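Local coordinates for hemolysin-related protein (Vibrio cholerae serotype O1, PDB 6MLT), which is a secreted biofilm matrix protein that binds calcium and is thought to anchor the biofilm to surfaces, probably through carbohydrate recognition, at residues A[307-312]-A[335-340]; A[399-402]-A[406-409]; A[454-457]-A[461-464]; A[539-544]-A[549-554]. One frame throughout, in Å; residues are numbered along the deposited sequence.

Interaction 1 of 4, residues A[307-312]-A[335-340]; sequences HQQRVL and NMIGGS
Ile337 carries this contact from its side alone, reaching across to Gln309 and Val311, two residues that project from the same face of strand 309-312. The apolar part is a single touch: CG2 of Val311 lies 3.8 Å from CG1 of Ile337, and the two side chains slide past one another in opposite directions. With CG1 of Val311 anti to the backbone N (chi1 176°), CG2 faces the isoleucine.

The second kind of contact sets an amide against aliphatic carbon. The Gln309 chain runs extended beyond CG and lies obliquely across the end of Ile337, so that both branches of the isoleucine meet the amide group. NE2 of Gln309 comes within 3.5 Å of CD1 of Ile337, while OE1 of Gln309 is 3.6 Å from CG2 of Ile337. This is van der Waals packing, and no hydrogen bond joins the two segments.

The backbones stay well apart, with 7.6 Å between CA of Gln309 and CA of Ile337. Each strand is paired in its own sheet: Gln309 and Val311 bond to strand 405-413, Ile337 to Ile329. Edge strands of two antiparallel four-stranded sheets thus meet through side chains, consistent with the beta-prism lectin fold.

Interaction 2 of 4, residues A[399-402]-A[406-409]; sequences YDIP and QLLG
Ile401 packs against the start of strand 405-413 with both of its branches, one against the backbone at Gln406 and Leu407, the other against the Leu407 side chain. From CB the side chain divides. CG2, anti to the backbone N, is the branch that lies against main chain. CG2 of Ile401 sits 3.9 Å from C of Gln406 and equally far from N of Leu407, so a single methyl covers the peptide unit joining these two residues. CG1 takes the other course, anti to the carbonyl carbon (chi1 -53°), and serves as the link that carries the chain onward. A further bend at chi2 (-58°) sets CD1 of Ile401 at the tip, where it meets CB of Leu407 at 4.0 Å. The two side chains cross at about a right angle, which brings the isoleucine tip against the root of the leucine.

No hydrogen bond spans the two segments, although only three residues separate them. Their closest CA atoms, those of Ile401 and Gln406, are 6.4 Å apart, and the main chains bond to other strands: Ile401 to Arg353, Gln406 to Gly434. Farther along, Leu408 and Gly409 both face Leu432 in a classic beta bulge.

Ile401 follows directly on strand 394-400, the edge of one four-stranded sheet, and Leu407 belongs to an inner strand of another. Around them, Ile401 also touches Ile355 of strand 352-359 and Val433 of strand 428-435, while Leu407 reaches Val352 and Phe431, so this buried contact lies where two of the three sheets of the beta-prism come together.

Interaction 3 of 4, residues A[454-457]-A[461-464]; sequences DMYD and NKVW
Met455 and Trp464 form the tight side of this hairpin. CB of Met455 sits over one face of the indole, 3.3 Å from CE2 of Trp464, in a CH-pi contact offset toward the rim. Bends at chi2 and chi3 turn the methionine chain along the rim of the ring, placing CE of Met455 3.6 Å from CZ2 of Trp464, and SD makes an oblique Met-aromatic contact. NE1 of Trp464 is bonded to the carbonyl of Gly504. Val491 of strand 490-494 touches both residues, adding to the buried packing.

The backbone ties Met455 to two residues: its N donates to O of Trp464 at 3.0 Å, nearly straight, and its O accepts from N of Val463 at 2.7 Å. With Val463 and Trp464 both facing Met455, this is a classic beta bulge. Near the turn, N of Asp457 donates to O of Asn461, while N of Asn461 returns a bond to OD1 of Asp457 from above the carboxylate plane.

The other face is looser and watery. Lys462 lays CB over the Tyr456 ring, 3.7 Å from CE2 of Tyr456. Its NZ does not touch Asp454 directly; a water accepts from NZ of Lys462 and donates to OD2 of Asp454 at 2.7 Å. A second water lies 2.6 Å from OH of Tyr456 and takes only a weak bond from the NZ ammonium of Lys462. Asp454 is also held by Ser465 and Asn271.

The chemistry thus divides by face: dispersion and ring contacts fix the buried side, whereas on the wet side the opposite charges of Asp454 and Lys462 probably attract through water.

Interaction 4 of 4, residues A[539-544]-A[549-554]; sequences MVANDY and QVNHGV
Met539 meets the partner strand through its backbone, its O receiving a CA-H...O contact from Val554. Val540 comes next, paired with Val554 across a non-hydrogen-bonded antiparallel site. Ala541 then exchanges two backbone bonds with Gly553: N of Ala541 to O of Gly553, and N of Gly553 to O of Ala541, each 2.9 Å. Its CB lies against the Asn551 amide, 3.5 Å from ND2 of Asn551; that amide is itself held by Ser516 and Asn515.

At Asn542 regular pairing gives way. Its side chain points away, to Gly518, Ser517 and Val31. Asp543 turns toward the second segment instead. Its OD2 accepts from ND1 of His552 at 2.8 Å, the bond lying in the imidazole plane but arriving above the carboxylate plane, with the two planes 57° apart. A chi1 of 61° in His552 folds the ring back to this acceptor. Meanwhile O of Asp543 receives NE2 of Gln549 at 2.9 Å, nearly along the C=O axis, and CB of Asp543 packs 3.3 Å from O of Asn551.

The result is a beta hairpin whose connection is tied by a His-carboxylate pair; with strand 13-19 beside 553-559, the sheet is consistent with a propeller blade completed by the N-terminal strand.

Along the chain the four contacts come in series. Interactions 1 and 2 lie within the beta-prism lectin range, centres about 18 Å apart. They share one sheet, in which strands 309-312 and 405-413 are neighbours, and they touch where CD2 of Leu312 packs 4.2 Å from O of Leu408. Each joins that sheet to a different one. Interactions 3 and 4 are instead hairpins within two separate four-stranded antiparallel sheets, centres about 30 Å apart. Interaction 4 lies about 63 Å, centre to centre, from interaction 1, on the opposite side of the chain's centre. Contacts between sheets thus knit the lectin-like part, while hairpins build sheets of a probable beta-propeller carrying the calcium and sodium sites.

Interaction 1 of 4, residues A[307-312]-A[335-340]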
# COMPACT_ATOMS: atom_id res chain seq x y z
N HIS A 307 31.94 26.82 -8.60
CA HIS A 307 30.92 26.17 -9.42
C HIS A 307 29.62 26.06 -8.64
O HIS A 307 29.61 25.55 -7.51
CB HIS A 307 31.39 24.79 -9.88
N GLN A 308 28.54 26.54 -9.23
CA GLN A 308 27.21 26.41 -8.64
C GLN A 308 26.86 24.94 -8.44
O GLN A 308 27.01 24.13 -9.35
CB GLN A 308 26.20 27.10 -9.56
CG GLN A 308 24.76 26.70 -9.40
CD GLN A 308 23.87 27.46 -10.35
OE1 GLN A 308 24.35 28.30 -11.12
NE2 GLN A 308 22.58 27.17 -10.32
N GLN A 309 26.40 24.59 -7.23
CA GLN A 309 25.98 23.23 -6.91
C GLN A 309 24.65 23.26 -6.19
O GLN A 309 24.48 24.00 -5.22
CB GLN A 309 27.03 22.52 -6.06
CG GLN A 309 28.41 22.48 -6.70
CD GLN A 309 29.43 21.72 -5.88
OE1 GLN A 309 30.44 22.27 -5.44
NE2 GLN A 309 29.18 20.43 -5.67
N ARG A 310 23.70 22.45 -6.66
CA ARG A 310 22.35 22.46 -6.13
C ARG A 310 22.25 21.54 -4.91
O ARG A 310 22.72 20.41 -4.93
CB ARG A 310 21.34 22.01 -7.19
CG ARG A 310 19.90 22.00 -6.70
CD ARG A 310 18.93 21.53 -7.79
NE ARG A 310 19.09 20.11 -8.08
CZ ARG A 310 18.38 19.45 -8.99
NH1 ARG A 310 17.46 20.08 -9.71
NH2 ARG A 310 18.60 18.16 -9.19
N VAL A 311 21.59 22.04 -3.87
CA VAL A 311 21.37 21.30 -2.64
C VAL A 311 19.87 21.33 -2.35
O VAL A 311 19.32 22.38 -2.03
CB VAL A 311 22.15 21.89 -1.46
CG1 VAL A 311 21.82 21.15 -0.16
CG2 VAL A 311 23.64 21.84 -1.73
N LEU A 312 19.23 20.17 -2.46
CA LEU A 312 17.81 20.05 -2.18
C LEU A 312 17.61 19.50 -0.78
O LEU A 312 18.35 18.61 -0.34
CB LEU A 312 17.13 19.13 -3.20
CG LEU A 312 17.19 19.58 -4.67
CD1 LEU A 312 16.58 18.51 -5.57
CD2 LEU A 312 16.48 20.92 -4.86
N ASN A 335 27.00 14.95 2.95
CA ASN A 335 27.09 15.46 1.58
C ASN A 335 26.95 16.98 1.63
O ASN A 335 25.89 17.53 1.31
CB ASN A 335 26.01 14.83 0.68
CG ASN A 335 26.04 13.32 0.71
OD1 ASN A 335 26.80 12.68 -0.02
ND2 ASN A 335 25.20 12.73 1.56
N MET A 336 28.02 17.66 2.02
CA MET A 336 27.98 19.09 2.26
C MET A 336 28.92 19.83 1.32
O MET A 336 30.05 19.41 1.08
CB MET A 336 28.34 19.40 3.72
CG MET A 336 27.34 18.82 4.69
SD MET A 336 27.57 19.45 6.34
CE MET A 336 26.77 21.05 6.21
N ILE A 337 28.43 20.95 0.80
CA ILE A 337 29.18 21.80 -0.12
C ILE A 337 29.81 22.91 0.70
O ILE A 337 29.11 23.71 1.32
CB ILE A 337 28.27 22.39 -1.21
CG1 ILE A 337 27.44 21.27 -1.85
CG2 ILE A 337 29.08 23.14 -2.23
CD1 ILE A 337 28.24 20.09 -2.34
N GLY A 338 31.14 22.98 0.70
CA GLY A 338 31.86 24.01 1.40
C GLY A 338 33.07 23.44 2.11
O GLY A 338 33.49 22.31 1.85
N GLY A 339 33.63 24.24 3.00
CA GLY A 339 34.81 23.86 3.74
C GLY A 339 34.51 22.81 4.79
O GLY A 339 33.39 22.31 4.94
N SER A 340 35.55 22.46 5.55
CA SER A 340 35.48 21.36 6.50
C SER A 340 35.20 21.82 7.93
O SER A 340 35.01 20.96 8.80
CB SER A 340 36.79 20.57 6.48
OG SER A 340 37.90 21.43 6.71

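Interaction 2 of 4, residues A[399-402]-A[406-409]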
# COMPACT_ATOMS: atom_id res chain seq x y z
N TYR A 399 15.35 37.74 1.55
CA TYR A 399 14.52 37.04 0.58
C TYR A 399 13.31 36.49 1.32
O TYR A 399 13.46 35.76 2.31
CB TYR A 399 15.28 35.91 -0.11
CG TYR A 399 14.40 35.12 -1.05
CD1 TYR A 399 13.92 35.70 -2.22
CD2 TYR A 399 14.05 33.81 -0.78
CE1 TYR A 399 13.11 34.98 -3.10
CE2 TYR A 399 13.24 33.08 -1.64
CZ TYR A 399 12.78 33.68 -2.80
OH TYR A 399 11.97 32.98 -3.67
N ASP A 400 12.11 36.87 0.87
CA ASP A 400 10.87 36.34 1.42
C ASP A 400 10.44 35.13 0.60
O ASP A 400 10.42 35.18 -0.63
CB ASP A 400 9.77 37.41 1.40
CG ASP A 400 10.05 38.56 2.35
OD1 ASP A 400 10.32 38.30 3.54
OD2 ASP A 400 10.01 39.72 1.90
N ILE A 401 10.11 34.04 1.29
CA ILE A 401 9.51 32.89 0.64
C ILE A 401 8.13 33.32 0.16
O ILE A 401 7.33 33.82 0.96
CB ILE A 401 9.41 31.68 1.58
CG1 ILE A 401 10.78 31.38 2.21
CG2 ILE A 401 8.89 30.45 0.83
CD1 ILE A 401 11.88 31.10 1.20
N PRO A 402 7.81 33.18 -1.13
CA PRO A 402 6.50 33.63 -1.60
C PRO A 402 5.36 32.94 -0.87
O PRO A 402 5.46 31.77 -0.49
CB PRO A 402 6.51 33.25 -3.09
CG PRO A 402 7.93 33.17 -3.45
CD PRO A 402 8.63 32.65 -2.23
N GLN A 406 7.13 27.07 -0.44
CA GLN A 406 8.03 26.64 0.61
C GLN A 406 9.46 26.66 0.10
O GLN A 406 9.71 26.47 -1.10
CB GLN A 406 7.72 25.22 1.11
CG GLN A 406 6.60 25.13 2.13
CD GLN A 406 6.47 23.74 2.74
OE1 GLN A 406 7.29 22.85 2.48
NE2 GLN A 406 5.44 23.55 3.56
N LEU A 407 10.40 26.87 1.02
CA LEU A 407 11.82 26.70 0.72
C LEU A 407 12.11 25.22 0.49
O LEU A 407 11.84 24.39 1.36
CB LEU A 407 12.67 27.22 1.87
CG LEU A 407 14.19 27.05 1.73
CD1 LEU A 407 14.71 27.90 0.58
CD2 LEU A 407 14.88 27.41 3.04
N LEU A 408 12.68 24.89 -0.68
CA LEU A 408 12.95 23.51 -1.04
C LEU A 408 14.43 23.17 -1.17
O LEU A 408 14.77 21.98 -1.18
CB LEU A 408 12.27 23.16 -2.36
CG LEU A 408 10.75 23.31 -2.40
CD1 LEU A 408 10.23 22.96 -3.79
CD2 LEU A 408 10.08 22.44 -1.33
N GLY A 409 15.30 24.17 -1.30
CA GLY A 409 16.72 23.90 -1.42
C GLY A 409 17.49 25.18 -1.66
O GLY A 409 16.95 26.28 -1.54

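Interaction 3 of 4, residues A[454-457]-A[461-464]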
# COMPACT_ATOMS: atom_id res chain seq x y z
N ASP A 454 -18.72 3.86 -3.00
CA ASP A 454 -18.43 5.24 -2.63
C ASP A 454 -16.93 5.47 -2.56
O ASP A 454 -16.19 4.66 -1.99
CB ASP A 454 -19.07 5.60 -1.28
CG ASP A 454 -20.59 5.63 -1.35
OD1 ASP A 454 -21.12 5.57 -2.47
OD2 ASP A 454 -21.24 5.71 -0.28
N MET A 455 -16.49 6.60 -3.11
CA MET A 455 -15.10 7.03 -3.09
C MET A 455 -14.96 8.24 -2.17
O MET A 455 -15.72 9.21 -2.30
CB MET A 455 -14.63 7.40 -4.49
CG MET A 455 -13.23 8.02 -4.57
SD MET A 455 -11.92 6.81 -4.32
CE MET A 455 -12.07 5.86 -5.84
N TYR A 456 -14.00 8.17 -1.25
CA TYR A 456 -13.70 9.25 -0.32
C TYR A 456 -12.28 9.76 -0.54
O TYR A 456 -11.38 8.99 -0.88
CB TYR A 456 -13.86 8.77 1.13
CG TYR A 456 -15.30 8.64 1.56
CD1 TYR A 456 -16.04 7.51 1.24
CD2 TYR A 456 -15.93 9.66 2.25
CE1 TYR A 456 -17.36 7.40 1.62
CE2 TYR A 456 -17.26 9.56 2.64
CZ TYR A 456 -17.96 8.43 2.31
OH TYR A 456 -19.28 8.30 2.69
N ASP A 457 -12.07 11.06 -0.31
CA ASP A 457 -10.71 11.58 -0.31
C ASP A 457 -10.08 11.38 1.08
O ASP A 457 -10.71 10.86 2.01
CB ASP A 457 -10.68 13.04 -0.77
CG ASP A 457 -11.29 14.01 0.23
OD1 ASP A 457 -11.52 13.65 1.41
OD2 ASP A 457 -11.54 15.16 -0.18
N ASN A 461 -14.13 13.54 2.71
CA ASN A 461 -15.15 14.07 1.81
C ASN A 461 -15.49 13.01 0.77
O ASN A 461 -14.59 12.43 0.15
CB ASN A 461 -14.67 15.34 1.10
CG ASN A 461 -14.15 16.37 2.06
OD1 ASN A 461 -12.98 16.76 2.00
ND2 ASN A 461 -15.01 16.82 2.96
N LYS A 462 -16.78 12.77 0.57
CA LYS A 462 -17.20 11.84 -0.47
C LYS A 462 -17.01 12.49 -1.84
O LYS A 462 -17.50 13.60 -2.08
CB LYS A 462 -18.65 11.44 -0.28
CG LYS A 462 -19.11 10.35 -1.25
CD LYS A 462 -20.36 9.65 -0.75
CE LYS A 462 -21.58 10.53 -0.87
NZ LYS A 462 -22.67 10.07 0.05
N VAL A 463 -16.31 11.80 -2.73
CA VAL A 463 -16.04 12.31 -4.06
C VAL A 463 -17.12 11.89 -5.05
O VAL A 463 -17.57 12.70 -5.86
CB VAL A 463 -14.65 11.84 -4.53
CG1 VAL A 463 -14.32 12.45 -5.89
CG2 VAL A 463 -13.58 12.21 -3.51
N TRP A 464 -17.54 10.62 -5.00
CA TRP A 464 -18.61 10.14 -5.85
C TRP A 464 -19.22 8.88 -5.24
O TRP A 464 -18.64 8.25 -4.34
CB TRP A 464 -18.12 9.87 -7.28
CG TRP A 464 -16.89 8.98 -7.46
CD1 TRP A 464 -15.62 9.40 -7.74
CD2 TRP A 464 -16.83 7.55 -7.44
NE1 TRP A 464 -14.78 8.32 -7.89
CE2 TRP A 464 -15.50 7.17 -7.70
CE3 TRP A 464 -17.78 6.54 -7.21
CZ2 TRP A 464 -15.09 5.83 -7.75
CZ3 TRP A 464 -17.36 5.21 -7.26
CH2 TRP A 464 -16.03 4.87 -7.52
O HOH W 1 -23.44 7.34 -0.42
O HOH W 2 -21.06 10.20 2.91

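Interaction 4 of 4, residues A[539-544]-A[549-554]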
# COMPACT_ATOMS: atom_id res chain seq x y z
N MET A 539 -11.83 -13.14 -12.15
CA MET A 539 -12.99 -12.98 -11.29
C MET A 539 -13.67 -14.32 -11.07
O MET A 539 -13.58 -15.24 -11.90
CB MET A 539 -14.00 -11.97 -11.87
CG MET A 539 -14.63 -12.38 -13.17
SD MET A 539 -15.53 -11.02 -13.95
CE MET A 539 -14.17 -9.98 -14.48
N VAL A 540 -14.36 -14.44 -9.94
CA VAL A 540 -15.04 -15.67 -9.56
C VAL A 540 -16.54 -15.45 -9.67
O VAL A 540 -17.04 -14.33 -9.58
CB VAL A 540 -14.63 -16.12 -8.14
CG1 VAL A 540 -13.12 -16.25 -8.06
CG2 VAL A 540 -15.14 -15.13 -7.09
N ALA A 541 -17.27 -16.55 -9.88
CA ALA A 541 -18.69 -16.47 -10.15
C ALA A 541 -19.42 -17.66 -9.55
O ALA A 541 -18.84 -18.74 -9.37
CB ALA A 541 -18.98 -16.40 -11.66
N ASN A 542 -20.69 -17.44 -9.26
CA ASN A 542 -21.58 -18.49 -8.78
C ASN A 542 -22.99 -18.16 -9.24
O ASN A 542 -23.33 -16.98 -9.43
CB ASN A 542 -21.51 -18.64 -7.26
CG ASN A 542 -21.76 -17.33 -6.55
OD1 ASN A 542 -22.91 -16.94 -6.34
ND2 ASN A 542 -20.69 -16.63 -6.19
N ASP A 543 -23.81 -19.19 -9.39
CA ASP A 543 -25.15 -19.02 -9.93
C ASP A 543 -26.18 -19.85 -9.18
O ASP A 543 -27.24 -20.18 -9.74
CB ASP A 543 -25.19 -19.35 -11.43
CG ASP A 543 -24.69 -20.76 -11.74
OD1 ASP A 543 -24.49 -21.55 -10.79
OD2 ASP A 543 -24.51 -21.06 -12.94
N TYR A 544 -25.91 -20.17 -7.92
CA TYR A 544 -26.85 -20.97 -7.13
C TYR A 544 -28.11 -20.18 -6.79
O TYR A 544 -29.16 -20.78 -6.56
CB TYR A 544 -26.18 -21.47 -5.84
CG TYR A 544 -25.82 -20.34 -4.89
CD1 TYR A 544 -26.74 -19.84 -3.98
CD2 TYR A 544 -24.55 -19.77 -4.92
CE1 TYR A 544 -26.41 -18.80 -3.13
CE2 TYR A 544 -24.22 -18.74 -4.08
CZ TYR A 544 -25.15 -18.26 -3.18
OH TYR A 544 -24.82 -17.21 -2.34
N GLN A 549 -27.93 -15.47 -11.34
CA GLN A 549 -27.83 -16.73 -12.08
C GLN A 549 -27.34 -16.44 -13.49
O GLN A 549 -28.12 -16.43 -14.45
CB GLN A 549 -29.19 -17.43 -12.07
CG GLN A 549 -29.12 -18.94 -12.22
CD GLN A 549 -30.28 -19.63 -11.54
OE1 GLN A 549 -31.42 -19.51 -11.98
NE2 GLN A 549 -30.00 -20.36 -10.46
N VAL A 550 -26.03 -16.20 -13.63
CA VAL A 550 -25.43 -15.94 -14.93
C VAL A 550 -24.40 -17.02 -15.24
O VAL A 550 -24.45 -17.66 -16.30
CB VAL A 550 -24.78 -14.55 -14.99
CG1 VAL A 550 -24.04 -14.35 -16.33
CG2 VAL A 550 -25.83 -13.46 -14.79
N ASN A 551 -23.44 -17.20 -14.34
CA ASN A 551 -22.32 -18.10 -14.59
C ASN A 551 -21.77 -18.59 -13.27
O ASN A 551 -22.17 -18.15 -12.19
CB ASN A 551 -21.24 -17.42 -15.44
CG ASN A 551 -20.67 -16.16 -14.79
OD1 ASN A 551 -21.35 -15.47 -14.04
ND2 ASN A 551 -19.41 -15.87 -15.08
N HIS A 552 -20.84 -19.55 -13.35
CA HIS A 552 -20.19 -20.10 -12.17
C HIS A 552 -18.78 -20.54 -12.53
O HIS A 552 -18.54 -21.04 -13.63
CB HIS A 552 -20.98 -21.27 -11.57
CG HIS A 552 -21.13 -22.45 -12.50
ND1 HIS A 552 -22.24 -22.63 -13.30
CD2 HIS A 552 -20.33 -23.52 -12.72
CE1 HIS A 552 -22.10 -23.75 -13.99
NE2 HIS A 552 -20.95 -24.31 -13.65
N GLY A 553 -17.86 -20.36 -11.58
CA GLY A 553 -16.49 -20.82 -11.71
C GLY A 553 -15.51 -19.67 -11.66
O GLY A 553 -15.63 -18.77 -10.80
N VAL A 554 -14.55 -19.68 -12.57
CA VAL A 554 -13.49 -18.68 -12.65
C VAL A 554 -13.40 -18.21 -14.09
O VAL A 554 -13.31 -19.04 -15.01
CB VAL A 554 -12.14 -19.24 -12.17
CG1 VAL A 554 -11.05 -18.17 -12.26
CG2 VAL A 554 -12.24 -19.77 -10.75